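PKS (Streptomyces albus, PDB 4OQJ) probably acts as a polyketide ketosynthase, condensing carrier-protein-bound acyl chains during assembly of the antibiotic oxazolomycin. Local coordinates at residues D575-E580 and A596-Q601; L466-A471 and V678-F683; A24-A29 and S269-D274. One frame throughout, in Å; residues are numbered along the deposited sequence.

In the fold
All three contacts are buried, apolar and without hydrogen bonds between their two segments, and no second subunit touches them. They join different elements. Contact 3 sets strand 23-31 of the large mixed sheet against the short helix 268-274, with its centre about 12 Å from the centre of the chain. Contact 2 lies farther out, where strand 465-471 of the separate three-stranded sheet receives an indole. Contact 1 is the most distant, about 45 Å from the chain centre, and joins two helices through one sulfur. The chemistry shifts accordingly: methyl on methyl in contact 3, aliphatic groups on a tryptophan in contact 2, sulfur on ring and alanine in contact 1.

Contact 1. Residues D575-E580 and A596-Q601; sequences DRCAAE and AAFAVQ
Phe598 meets Cys577 through one corner of its ring. Its CE2 atom is 4.0 Å from Cys577 SG. The sulfur is 5.2 Å from the centroid of the Phe598 ring and comes in obliquely, 70° off the ring normal, so this is an oblique Cys sulfur-aromatic contact. The ring is swung toward the other helix because CG is anti to the backbone N (chi1 174°). The Phe598 side chain also touches Ala629 and Leu633 of helix 627-635.

Ala599 comes next and touches the same sulfur. Cys577 SG is 3.9 Å from Ala599 CA and 4.1 Å from Ala599 CB. This is where the two segments come closest: Cys577 CA and Ala599 CA are 6.3 Å apart. The small alanine lets the thiol reach the backbone of the facing helix.

Val600 has its CB directed away from 575-580. Its side chain nevertheless touches Phe570 and Phe574, which lie earlier on the same helix as Cys577. Gln601 turns its amide back along its own helix. Its NE2 gives a hydrogen bond of 3.2 Å to Ala597 O from above the carbonyl plane, while the backbone N of Gln601 reaches that oxygen from the opposite face. Gln601 OE1 is bound to Val551 N, so both ends of the buried amide have partners.

The arrangement is close helix-helix packing over a small residue. It joins helices 568-581 and 594-610, near neighbours in the chain, in a helical region far from the chain centre.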
loop_
_atom_site.group_PDB
_atom_site.type_symbol
_atom_site.label_atom_id
_atom_site.label_comp_id
_atom_site.label_asym_id
_atom_site.label_seq_id
_atom_site.Cartn_x
_atom_site.Cartn_y
_atom_site.Cartn_z
ATOM N N ASP A 575 -40.931 23.396 -30.417
ATOM C CA ASP A 575 -41.678 24.519 -29.859
ATOM C C ASP A 575 -40.986 25.831 -30.201
ATOM O O ASP A 575 -41.619 26.780 -30.665
ATOM C CB ASP A 575 -41.820 24.386 -28.340
ATOM C CG ASP A 575 -42.920 23.422 -27.931
ATOM O OD1 ASP A 575 -43.743 23.034 -28.791
ATOM O OD2 ASP A 575 -42.972 23.061 -26.732
ATOM N N ARG A 576 -39.678 25.876 -29.988
ATOM C CA ARG A 576 -38.929 27.101 -30.228
ATOM C C ARG A 576 -38.852 27.422 -31.718
ATOM O O ARG A 576 -38.890 28.589 -32.104
ATOM C CB ARG A 576 -37.535 26.989 -29.614
ATOM C CG ARG A 576 -37.581 26.828 -28.090
ATOM C CD ARG A 576 -36.203 26.870 -27.436
ATOM N NE ARG A 576 -36.280 26.530 -26.014
ATOM C CZ ARG A 576 -36.616 27.383 -25.045
ATOM N NH1 ARG A 576 -36.911 28.653 -25.324
ATOM N NH2 ARG A 576 -36.654 26.962 -23.784
ATOM N N CYS A 577 -38.771 26.395 -32.557
ATOM C CA CYS A 577 -38.779 26.602 -34.001
ATOM C C CYS A 577 -40.127 27.137 -34.478
ATOM O O CYS A 577 -40.183 27.976 -35.367
ATOM C CB CYS A 577 -38.458 25.305 -34.740
ATOM S SG CYS A 577 -38.531 25.471 -36.528
ATOM N N ALA A 578 -41.215 26.647 -33.893
ATOM C CA ALA A 578 -42.550 27.113 -34.271
ATOM C C ALA A 578 -42.738 28.580 -33.872
ATOM O O ALA A 578 -43.447 29.338 -34.546
ATOM C CB ALA A 578 -43.620 26.241 -33.630
ATOM N N ALA A 579 -42.103 28.970 -32.770
ATOM C CA ALA A 579 -42.129 30.359 -32.322
ATOM C C ALA A 579 -41.504 31.271 -33.377
ATOM O O ALA A 579 -42.079 32.296 -33.750
ATOM C CB ALA A 579 -41.400 30.497 -31.003
ATOM N N GLU A 580 -40.333 30.878 -33.865
ATOM C CA GLU A 580 -39.613 31.649 -34.872
ATOM C C GLU A 580 -40.396 31.766 -36.174
ATOM O O GLU A 580 -40.353 32.796 -36.839
ATOM C CB GLU A 580 -38.251 31.003 -35.157
ATOM C CG GLU A 580 -37.341 30.872 -33.948
ATOM C CD GLU A 580 -36.634 32.162 -33.589
ATOM O OE1 GLU A 580 -36.897 33.198 -34.240
ATOM O OE2 GLU A 580 -35.810 32.132 -32.650
ATOM N N ALA A 596 -43.818 22.816 -42.316
ATOM C CA ALA A 596 -43.925 21.682 -41.416
ATOM C C ALA A 596 -42.753 20.729 -41.605
ATOM O O ALA A 596 -42.177 20.242 -40.639
ATOM C CB ALA A 596 -45.238 20.962 -41.646
ATOM N N ALA A 597 -42.394 20.472 -42.857
ATOM C CA ALA A 597 -41.275 19.584 -43.154
ATOM C C ALA A 597 -39.978 20.193 -42.643
ATOM O O ALA A 597 -39.138 19.489 -42.091
ATOM C CB ALA A 597 -41.184 19.309 -44.651
ATOM N N PHE A 598 -39.813 21.502 -42.818
ATOM C CA PHE A 598 -38.644 22.181 -42.274
ATOM C C PHE A 598 -38.576 22.019 -40.755
ATOM O O PHE A 598 -37.566 21.561 -40.222
ATOM C CB PHE A 598 -38.652 23.670 -42.622
ATOM C CG PHE A 598 -37.552 24.433 -41.954
ATOM C CD1 PHE A 598 -36.270 24.442 -42.487
ATOM C CD2 PHE A 598 -37.783 25.114 -40.777
ATOM C CE1 PHE A 598 -35.250 25.124 -41.858
ATOM C CE2 PHE A 598 -36.764 25.797 -40.149
ATOM C CZ PHE A 598 -35.496 25.800 -40.691
ATOM N N ALA A 599 -39.651 22.402 -40.069
ATOM C CA ALA A 599 -39.701 22.382 -38.603
ATOM C C ALA A 599 -39.282 21.033 -38.013
ATOM O O ALA A 599 -38.427 20.985 -37.137
ATOM C CB ALA A 599 -41.092 22.743 -38.122
ATOM N N VAL A 600 -39.876 19.950 -38.495
ATOM C CA VAL A 600 -39.542 18.618 -38.004
ATOM C C VAL A 600 -38.062 18.311 -38.206
ATOM O O VAL A 600 -37.412 17.773 -37.318
ATOM C CB VAL A 600 -40.372 17.533 -38.700
ATOM C CG1 VAL A 600 -39.989 16.137 -38.185
ATOM C CG2 VAL A 600 -41.842 17.778 -38.459
ATOM N N GLN A 601 -37.526 18.665 -39.371
ATOM C CA GLN A 601 -36.132 18.372 -39.668
ATOM C C GLN A 601 -35.195 19.252 -38.844
ATOM O O GLN A 601 -34.185 18.767 -38.347
ATOM C CB GLN A 601 -35.848 18.547 -41.166
ATOM C CG GLN A 601 -36.434 17.437 -42.030
ATOM C CD GLN A 601 -36.129 17.608 -43.513
ATOM O OE1 GLN A 601 -35.174 17.036 -44.032
ATOM N NE2 GLN A 601 -36.954 18.377 -44.198
#

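Contact 2. Residues L466-A471 and V678-F683; sequences LLVLSA and VDWTVF
The indole of Trp680 receives Leu466 at its edge, near the ring plane, and Val468 at a slant. One face is taken by a residue of its own segment: Val678 CG1 sits 3.5 Å above the plane, over the ring centre. Phe683 CE2 lies in the plane at the edge. Trp672 of helix 660-673 adds an edge-to-face ring pair.

Across the contact the six-membered part of the indole does the touching. Leu466 CD2 is 3.8 Å from Trp680 CH2, and these two side chains cross at about a right angle. Val468 CG1 is 4.0 Å from Trp680 CZ2 and 4.1 Å from Trp680 CH2, so one methyl spans two neighbouring ring carbons. The backbones stay well apart; Val468 CA and Trp680 CA are 10.7 Å from each other. The large ring bridges that gap, with CG anti to the carbonyl carbon (chi1 -68°).

Asp679 is the N-cap of helix 680-684. Its OD1 accepts from Val682 N at 3.3 Å, met from well above the carboxylate plane, and more weakly from Thr681 N. The cap fixes the start of the helix that carries the tryptophan.

Strand 465-471 is an outer strand of the three-stranded sheet, and the contact joins it to a chain segment more than 200 residues later. This fits the linker domain that follows the ketosynthase in modular synthases. No hydrogen bond crosses between the two segments, and the strand spends its backbone bonds on 512-518. Van der Waals contact and burial of apolar surface hold the indole against the strand.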
loop_
_atom_site.group_PDB
_atom_site.type_symbol
_atom_site.label_atom_id
_atom_site.label_comp_id
_atom_site.label_asym_id
_atom_site.label_seq_id
_atom_site.Cartn_x
_atom_site.Cartn_y
_atom_site.Cartn_z
ATOM N N LEU A 466 -31.514 1.874 -28.665
ATOM C CA LEU A 466 -30.367 1.760 -29.537
ATOM C C LEU A 466 -29.249 1.038 -28.799
ATOM O O LEU A 466 -28.760 1.537 -27.796
ATOM C CB LEU A 466 -29.888 3.152 -29.983
ATOM C CG LEU A 466 -28.653 3.163 -30.884
ATOM C CD1 LEU A 466 -28.959 2.472 -32.215
ATOM C CD2 LEU A 466 -28.170 4.574 -31.107
ATOM N N LEU A 467 -28.851 -0.123 -29.307
ATOM C CA LEU A 467 -27.712 -0.870 -28.774
ATOM C C LEU A 467 -26.460 -0.559 -29.584
ATOM O O LEU A 467 -26.481 -0.667 -30.810
ATOM C CB LEU A 467 -28.001 -2.368 -28.814
ATOM C CG LEU A 467 -29.300 -2.823 -28.150
ATOM C CD1 LEU A 467 -29.385 -4.344 -28.183
ATOM C CD2 LEU A 467 -29.391 -2.308 -26.717
ATOM N N VAL A 468 -25.380 -0.164 -28.913
ATOM C CA VAL A 468 -24.143 0.160 -29.618
ATOM C C VAL A 468 -22.999 -0.752 -29.151
ATOM O O VAL A 468 -22.892 -1.096 -27.973
ATOM C CB VAL A 468 -23.776 1.654 -29.454
ATOM C CG1 VAL A 468 -24.860 2.531 -30.088
ATOM C CG2 VAL A 468 -23.557 2.014 -27.992
ATOM N N LEU A 469 -22.199 -1.200 -30.112
ATOM C CA LEU A 469 -21.048 -2.059 -29.853
ATOM C C LEU A 469 -19.860 -1.477 -30.586
ATOM O O LEU A 469 -20.010 -0.941 -31.688
ATOM C CB LEU A 469 -21.296 -3.494 -30.335
ATOM C CG LEU A 469 -22.138 -4.448 -29.487
ATOM C CD1 LEU A 469 -23.587 -4.031 -29.459
ATOM C CD2 LEU A 469 -22.021 -5.853 -30.054
ATOM N N SER A 470 -18.679 -1.567 -29.984
ATOM C CA SER A 470 -17.463 -1.164 -30.688
ATOM C C SER A 470 -16.274 -1.990 -30.219
ATOM O O SER A 470 -16.212 -2.433 -29.070
ATOM C CB SER A 470 -17.192 0.342 -30.517
ATOM O OG SER A 470 -16.875 0.707 -29.184
ATOM N N ALA A 471 -15.353 -2.217 -31.145
ATOM C CA ALA A 471 -14.163 -3.003 -30.884
ATOM C C ALA A 471 -13.010 -2.436 -31.700
ATOM O O ALA A 471 -13.209 -1.577 -32.559
ATOM C CB ALA A 471 -14.403 -4.463 -31.219
ATOM N N VAL A 678 -21.244 11.399 -30.092
ATOM C CA VAL A 678 -22.446 11.394 -29.264
ATOM C C VAL A 678 -22.029 11.477 -27.805
ATOM O O VAL A 678 -21.129 10.772 -27.370
ATOM C CB VAL A 678 -23.312 10.136 -29.466
ATOM C CG1 VAL A 678 -24.507 10.148 -28.513
ATOM C CG2 VAL A 678 -23.781 10.028 -30.895
ATOM N N ASP A 679 -22.683 12.343 -27.053
ATOM C CA ASP A 679 -22.443 12.406 -25.632
ATOM C C ASP A 679 -23.501 11.551 -24.970
ATOM O O ASP A 679 -24.615 12.001 -24.726
ATOM C CB ASP A 679 -22.485 13.842 -25.117
ATOM C CG ASP A 679 -22.053 13.942 -23.664
ATOM O OD1 ASP A 679 -22.184 12.936 -22.927
ATOM O OD2 ASP A 679 -21.582 15.024 -23.261
ATOM N N TRP A 680 -23.142 10.308 -24.682
ATOM C CA TRP A 680 -24.113 9.348 -24.175
ATOM C C TRP A 680 -24.589 9.702 -22.771
ATOM O O TRP A 680 -25.676 9.299 -22.373
ATOM C CB TRP A 680 -23.518 7.951 -24.203
ATOM C CG TRP A 680 -23.329 7.468 -25.581
ATOM C CD1 TRP A 680 -22.146 7.272 -26.216
ATOM C CD2 TRP A 680 -24.360 7.128 -26.523
ATOM N NE1 TRP A 680 -22.370 6.814 -27.492
ATOM C CE2 TRP A 680 -23.722 6.723 -27.708
ATOM C CE3 TRP A 680 -25.761 7.129 -26.478
ATOM C CZ2 TRP A 680 -24.432 6.327 -28.848
ATOM C CZ3 TRP A 680 -26.469 6.727 -27.608
ATOM C CH2 TRP A 680 -25.801 6.338 -28.776
ATOM N N THR A 681 -23.793 10.470 -22.032
ATOM C CA THR A 681 -24.222 10.931 -20.717
ATOM C C THR A 681 -25.390 11.882 -20.860
ATOM O O THR A 681 -26.405 11.750 -20.161
ATOM C CB THR A 681 -23.079 11.614 -19.942
ATOM O OG1 THR A 681 -22.070 10.644 -19.673
ATOM C CG2 THR A 681 -23.580 12.174 -18.617
ATOM N N VAL A 682 -25.274 12.831 -21.782
ATOM C CA VAL A 682 -26.386 13.742 -22.033
ATOM C C VAL A 682 -27.573 12.975 -22.615
ATOM O O VAL A 682 -28.729 13.225 -22.270
ATOM C CB VAL A 682 -25.990 14.884 -22.994
ATOM C CG1 VAL A 682 -27.190 15.789 -23.267
ATOM C CG2 VAL A 682 -24.848 15.697 -22.404
ATOM N N PHE A 683 -27.290 12.040 -23.512
ATOM C CA PHE A 683 -28.352 11.272 -24.143
ATOM C C PHE A 683 -29.241 10.543 -23.127
ATOM O O PHE A 683 -30.458 10.467 -23.308
ATOM C CB PHE A 683 -27.752 10.260 -25.109
ATOM C CG PHE A 683 -28.770 9.521 -25.907
ATOM C CD1 PHE A 683 -29.445 10.153 -26.942
ATOM C CD2 PHE A 683 -29.055 8.199 -25.629
ATOM C CE1 PHE A 683 -30.385 9.475 -27.687
ATOM C CE2 PHE A 683 -30.002 7.508 -26.378
ATOM C CZ PHE A 683 -30.661 8.150 -27.406
#

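Contact 3. Residues A24-A29 and S269-D274; sequences AVIGLA and SDALAD
Ala271 CB is the point of close packing, where two residues of strand 23-31 converge. It lies 3.7 Å from Ala24 CB and 3.8 Å from Ile26 CG2. The first pair is methyl against methyl, tip to tip. In the second, the branch methyl of Ile26 does the touching. Chi1 of Ile26 (61°) puts CG2 anti to the carbonyl carbon, facing the helix, and CG1 between the backbone N and the carbonyl carbon. Ala24 and Ala271 bring only a single methyl each, which allows Ala24 CA and Ala271 CA to lie 6.6 Å apart.

The strand is irregular here. Ile26 and Gly27 both bond through their backbones to Val264 of strand 259-267, and Ile26 has a psi of -4°, far from regular strand values. This is consistent with a beta bulge. The strand turns off beyond it, and Gly27 to Ala29 lead away from the helix. Val25 has its CB directed away from the helix. Its side chain touches Leu265, and also Ile385 of helix 376-390.

The rest of the helix is looser. Ser269 has its CB directed away from the strand. Leu272 and Ala273 are exposed, although Leu272 touches Val18 at the start of the model. Asp274 is partly exposed, and its OD2 makes a salt bridge with Lys266 at the end of the preceding strand.

Strand 23-31 runs antiparallel to both of its neighbours, 259-267 and 280-289. Helix 268-274 belongs to the connection between those two, so the contact sets this connection against the strand it must pass in the thiolase-type core. Three methyl groups make the join: Ala24 CB, Ile26 CG2 and Ala271 CB. It has no directional bond, and the charged and exposed residues of the helix lie off the strand.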
loop_
_atom_site.group_PDB
_atom_site.type_symbol
_atom_site.label_atom_id
_atom_site.label_comp_id
_atom_site.label_asym_id
_atom_site.label_seq_id
_atom_site.Cartn_x
_atom_site.Cartn_y
_atom_site.Cartn_z
ATOM N N ALA A 24 -19.764 -1.329 -1.520
ATOM C CA ALA A 24 -20.304 -2.224 -2.536
ATOM C C ALA A 24 -19.221 -2.783 -3.451
ATOM O O ALA A 24 -18.299 -2.068 -3.847
ATOM C CB ALA A 24 -21.343 -1.506 -3.369
ATOM N N VAL A 25 -19.334 -4.065 -3.779
ATOM C CA VAL A 25 -18.602 -4.638 -4.897
ATOM C C VAL A 25 -19.472 -4.480 -6.133
ATOM O O VAL A 25 -20.511 -5.134 -6.229
ATOM C CB VAL A 25 -18.282 -6.111 -4.672
ATOM C CG1 VAL A 25 -17.512 -6.673 -5.847
ATOM C CG2 VAL A 25 -17.492 -6.280 -3.374
ATOM N N ILE A 26 -19.080 -3.610 -7.064
ATOM C CA ILE A 26 -19.952 -3.301 -8.194
ATOM C C ILE A 26 -19.492 -3.942 -9.480
ATOM O O ILE A 26 -20.170 -3.841 -10.495
ATOM C CB ILE A 26 -20.085 -1.800 -8.422
ATOM C CG1 ILE A 26 -18.726 -1.158 -8.733
ATOM C CG2 ILE A 26 -20.756 -1.142 -7.212
ATOM C CD1 ILE A 26 -18.866 0.284 -9.207
ATOM N N GLY A 27 -18.352 -4.610 -9.443
ATOM C CA GLY A 27 -17.871 -5.345 -10.596
ATOM C C GLY A 27 -16.733 -6.246 -10.166
ATOM O O GLY A 27 -16.193 -6.076 -9.077
ATOM N N LEU A 28 -16.382 -7.215 -11.003
ATOM C CA LEU A 28 -15.281 -8.113 -10.684
ATOM C C LEU A 28 -14.918 -8.920 -11.902
ATOM O O LEU A 28 -15.682 -8.986 -12.860
ATOM C CB LEU A 28 -15.620 -9.036 -9.506
ATOM C CG LEU A 28 -16.852 -9.953 -9.571
ATOM C CD1 LEU A 28 -16.611 -11.164 -10.439
ATOM C CD2 LEU A 28 -17.223 -10.399 -8.163
ATOM N N ALA A 29 -13.724 -9.497 -11.875
ATOM C CA ALA A 29 -13.239 -10.305 -12.976
ATOM C C ALA A 29 -12.153 -11.246 -12.480
ATOM O O ALA A 29 -11.500 -10.988 -11.470
ATOM C CB ALA A 29 -12.711 -9.427 -14.095
ATOM N N SER A 269 -23.685 3.392 -0.422
ATOM C CA SER A 269 -24.693 4.439 -0.624
ATOM C C SER A 269 -24.564 5.046 -2.017
ATOM O O SER A 269 -25.575 5.255 -2.674
ATOM C CB SER A 269 -24.581 5.535 0.431
ATOM O OG SER A 269 -23.311 6.160 0.368
ATOM N N ASP A 270 -23.335 5.306 -2.476
ATOM C CA ASP A 270 -23.131 5.845 -3.826
ATOM C C ASP A 270 -23.595 4.863 -4.889
ATOM O O ASP A 270 -24.229 5.249 -5.875
ATOM C CB ASP A 270 -21.658 6.192 -4.082
ATOM C CG ASP A 270 -21.155 7.338 -3.223
ATOM O OD1 ASP A 270 -21.987 8.103 -2.698
ATOM O OD2 ASP A 270 -19.915 7.480 -3.077
ATOM N N ALA A 271 -23.253 3.593 -4.705
ATOM C CA ALA A 271 -23.591 2.568 -5.681
ATOM C C ALA A 271 -25.096 2.499 -5.889
ATOM O O ALA A 271 -25.580 2.446 -7.023
ATOM C CB ALA A 271 -23.057 1.207 -5.235
ATOM N N LEU A 272 -25.831 2.499 -4.785
ATOM C CA LEU A 272 -27.280 2.422 -4.843
ATOM C C LEU A 272 -27.852 3.671 -5.513
ATOM O O LEU A 272 -28.773 3.583 -6.328
ATOM C CB LEU A 272 -27.859 2.270 -3.442
ATOM C CG LEU A 272 -27.516 0.981 -2.687
ATOM C CD1 LEU A 272 -28.004 1.077 -1.255
ATOM C CD2 LEU A 272 -28.128 -0.227 -3.371
ATOM N N ALA A 273 -27.298 4.827 -5.163
ATOM C CA ALA A 273 -27.758 6.096 -5.728
ATOM C C ALA A 273 -27.526 6.160 -7.231
ATOM O O ALA A 273 -28.334 6.718 -7.961
ATOM C CB ALA A 273 -27.065 7.251 -5.050
ATOM N N ASP A 274 -26.422 5.589 -7.696
ATOM C CA ASP A 274 -26.078 5.639 -9.116
ATOM C C ASP A 274 -26.741 4.526 -9.910
ATOM O O ASP A 274 -26.689 4.521 -11.144
ATOM C CB ASP A 274 -24.558 5.561 -9.306
ATOM C CG ASP A 274 -23.833 6.754 -8.717
ATOM O OD1 ASP A 274 -24.508 7.765 -8.430
ATOM O OD2 ASP A 274 -22.592 6.682 -8.546
#